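Local structure of uncharacterized protein Tfu_2867 (2QE6) at residues 62-65 / 66-69. The protein binds S-adenosylmethionine and is probably a methyltransferase whose substrate is not known. The protein carries 1 engineered substitution. Numbering follows the deposited sequence.
Sequences RKVL and VRGV. With SAM (S-adenosylmethionine), chain F.
Arg62 and Val66 are joined by an i to i+4 bond within helix 54-75: Val66 N donates to Arg62 O at 3.1 Å, and Val66 CG2 packs against the same carbonyl. The arginine side chain turns to the cofactor, bent at chi2 and chi3 (-53° and -60°), and its NH1 donates to the SAM carboxylate O at 2.7 Å, which lies at the guanidinium edge. Its NH2 bonds Gln92 O, so two partners fix its rotation, while Leu65 CD1 lies over one face, offset toward the rim. A long, cationic, multi-donor residue suits this place beside an anionic carboxylate.

Lys63 O accepts from Arg67 N at 3.1 Å in a nearly straight bond (175°). Lys63 CB lies 3.7 Å from Arg67 NH1, whereas the extended lysine chain takes NZ to Glu60 and Glu251, both weak, long ion pairs. Val64 crosses the Arg67 side chain at about a right angle: its CA lies over one guanidinium face, toward the rim, and Val64 CG2 approaches Arg67 NH2 at 3.6 Å. That NH2 bonds Trp247 O, tying the helix to a loop; an alanine in place of Arg67 would probably leave the Trp247 carbonyl without this donor and remove the group packed against Val64. Val64 O accepts from Gly68 N at 2.8 Å; a CB on Gly68 would stand a tight 3.1 Å from Val64 O, so a bare residue suits the spot.

Leu65 O receives Val69 N, and Leu65 CD2 meets Val69 CG2 at 4.1 Å; both side chains also touch Thr94 and Met162, a buried face suited to branched aliphatics. The chemistry implies a division of labour in this Rossmann-like methyltransferase fold: one arginine grips the cofactor, the other a loop, with Leu65 and Val69 packing the helix onto helix 94-101 and strand 160-163.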
# COMPACT_ATOMS: atom_id res chain seq x y z
N ARG A 62 -8.06 -2.51 -0.38
CA ARG A 62 -7.71 -3.70 -1.16
C ARG A 62 -8.37 -3.74 -2.52
O ARG A 62 -7.73 -4.10 -3.48
CB ARG A 62 -8.05 -4.98 -0.40
CG ARG A 62 -7.23 -5.11 0.87
CD ARG A 62 -5.74 -4.96 0.61
NE ARG A 62 -5.28 -5.99 -0.33
CZ ARG A 62 -4.01 -6.33 -0.53
NH1 ARG A 62 -3.03 -5.73 0.13
NH2 ARG A 62 -3.72 -7.31 -1.40
N LYS A 63 -9.65 -3.38 -2.60
CA LYS A 63 -10.33 -3.31 -3.89
C LYS A 63 -9.70 -2.27 -4.83
O LYS A 63 -9.60 -2.51 -6.01
CB LYS A 63 -11.83 -3.01 -3.69
CG LYS A 63 -12.71 -4.14 -3.10
CD LYS A 63 -14.10 -3.55 -2.83
CE LYS A 63 -15.18 -4.53 -2.53
NZ LYS A 63 -16.40 -3.73 -2.12
N VAL A 64 -9.29 -1.09 -4.35
CA VAL A 64 -8.63 -0.13 -5.25
C VAL A 64 -7.24 -0.59 -5.64
O VAL A 64 -6.77 -0.27 -6.73
CB VAL A 64 -8.57 1.33 -4.68
CG1 VAL A 64 -7.53 1.47 -3.63
CG2 VAL A 64 -8.34 2.32 -5.79
N LEU A 65 -6.57 -1.33 -4.76
CA LEU A 65 -5.28 -1.93 -5.09
C LEU A 65 -5.45 -2.81 -6.32
O LEU A 65 -4.69 -2.71 -7.28
CB LEU A 65 -4.72 -2.76 -3.93
CG LEU A 65 -3.38 -3.50 -4.10
CD1 LEU A 65 -2.82 -3.71 -2.70
CD2 LEU A 65 -3.52 -4.84 -4.86
N VAL A 66 -6.47 -3.65 -6.29
CA VAL A 66 -6.72 -4.57 -7.42
C VAL A 66 -7.05 -3.81 -8.72
O VAL A 66 -6.48 -4.09 -9.79
CB VAL A 66 -7.86 -5.57 -7.07
CG1 VAL A 66 -8.31 -6.33 -8.31
CG2 VAL A 66 -7.42 -6.57 -5.97
N ARG A 67 -7.99 -2.87 -8.64
CA ARG A 67 -8.35 -2.05 -9.79
C ARG A 67 -7.15 -1.27 -10.35
O ARG A 67 -7.01 -1.13 -11.56
CB ARG A 67 -9.51 -1.09 -9.47
CG ARG A 67 -10.81 -1.78 -9.07
CD ARG A 67 -12.04 -0.88 -9.19
NE ARG A 67 -11.88 0.38 -8.47
CZ ARG A 67 -12.00 0.50 -7.15
NH1 ARG A 67 -12.29 -0.55 -6.38
NH2 ARG A 67 -11.83 1.69 -6.57
N GLY A 68 -6.31 -0.74 -9.47
CA GLY A 68 -5.15 0.04 -9.89
C GLY A 68 -4.07 -0.83 -10.51
O GLY A 68 -3.50 -0.49 -11.52
N VAL A 69 -3.79 -1.97 -9.92
CA VAL A 69 -2.78 -2.86 -10.47
C VAL A 69 -3.26 -3.39 -11.82
O VAL A 69 -2.48 -3.51 -12.73
CB VAL A 69 -2.41 -3.97 -9.49
CG1 VAL A 69 -1.54 -4.97 -10.14
CG2 VAL A 69 -1.73 -3.36 -8.26
N SAM F . 0.08 -1.99 1.04
CA SAM F . -0.93 -2.92 1.68
C SAM F . -2.33 -2.47 1.31
O SAM F . -3.25 -3.28 1.27
OXT SAM F . -2.55 -1.28 1.07
CB SAM F . -0.90 -3.02 3.22
CG SAM F . -1.24 -1.72 3.98
SD SAM F . -0.99 -1.78 5.79
CE SAM F . -0.44 -3.50 5.85
C5' SAM F . 0.63 -0.99 5.79
C4' SAM F . 1.91 -1.80 5.55
O4' SAM F . 3.01 -0.90 5.38
C3' SAM F . 2.30 -2.72 6.71
O3' SAM F . 2.53 -4.04 6.27
C2' SAM F . 3.55 -2.11 7.34
O2' SAM F . 4.40 -3.04 8.02
C1' SAM F . 4.13 -1.41 6.12
N9 SAM F . 5.02 -0.32 6.53
C8 SAM F . 4.72 0.84 7.24
N7 SAM F . 5.86 1.56 7.38
C5 SAM F . 6.87 0.88 6.75
C6 SAM F . 8.22 1.18 6.56
N6 SAM F . 8.74 2.32 7.10
N1 SAM F . 8.99 0.27 5.86
C2 SAM F . 8.45 -0.92 5.32
N3 SAM F . 7.10 -1.22 5.51
C4 SAM F . 6.34 -0.31 6.21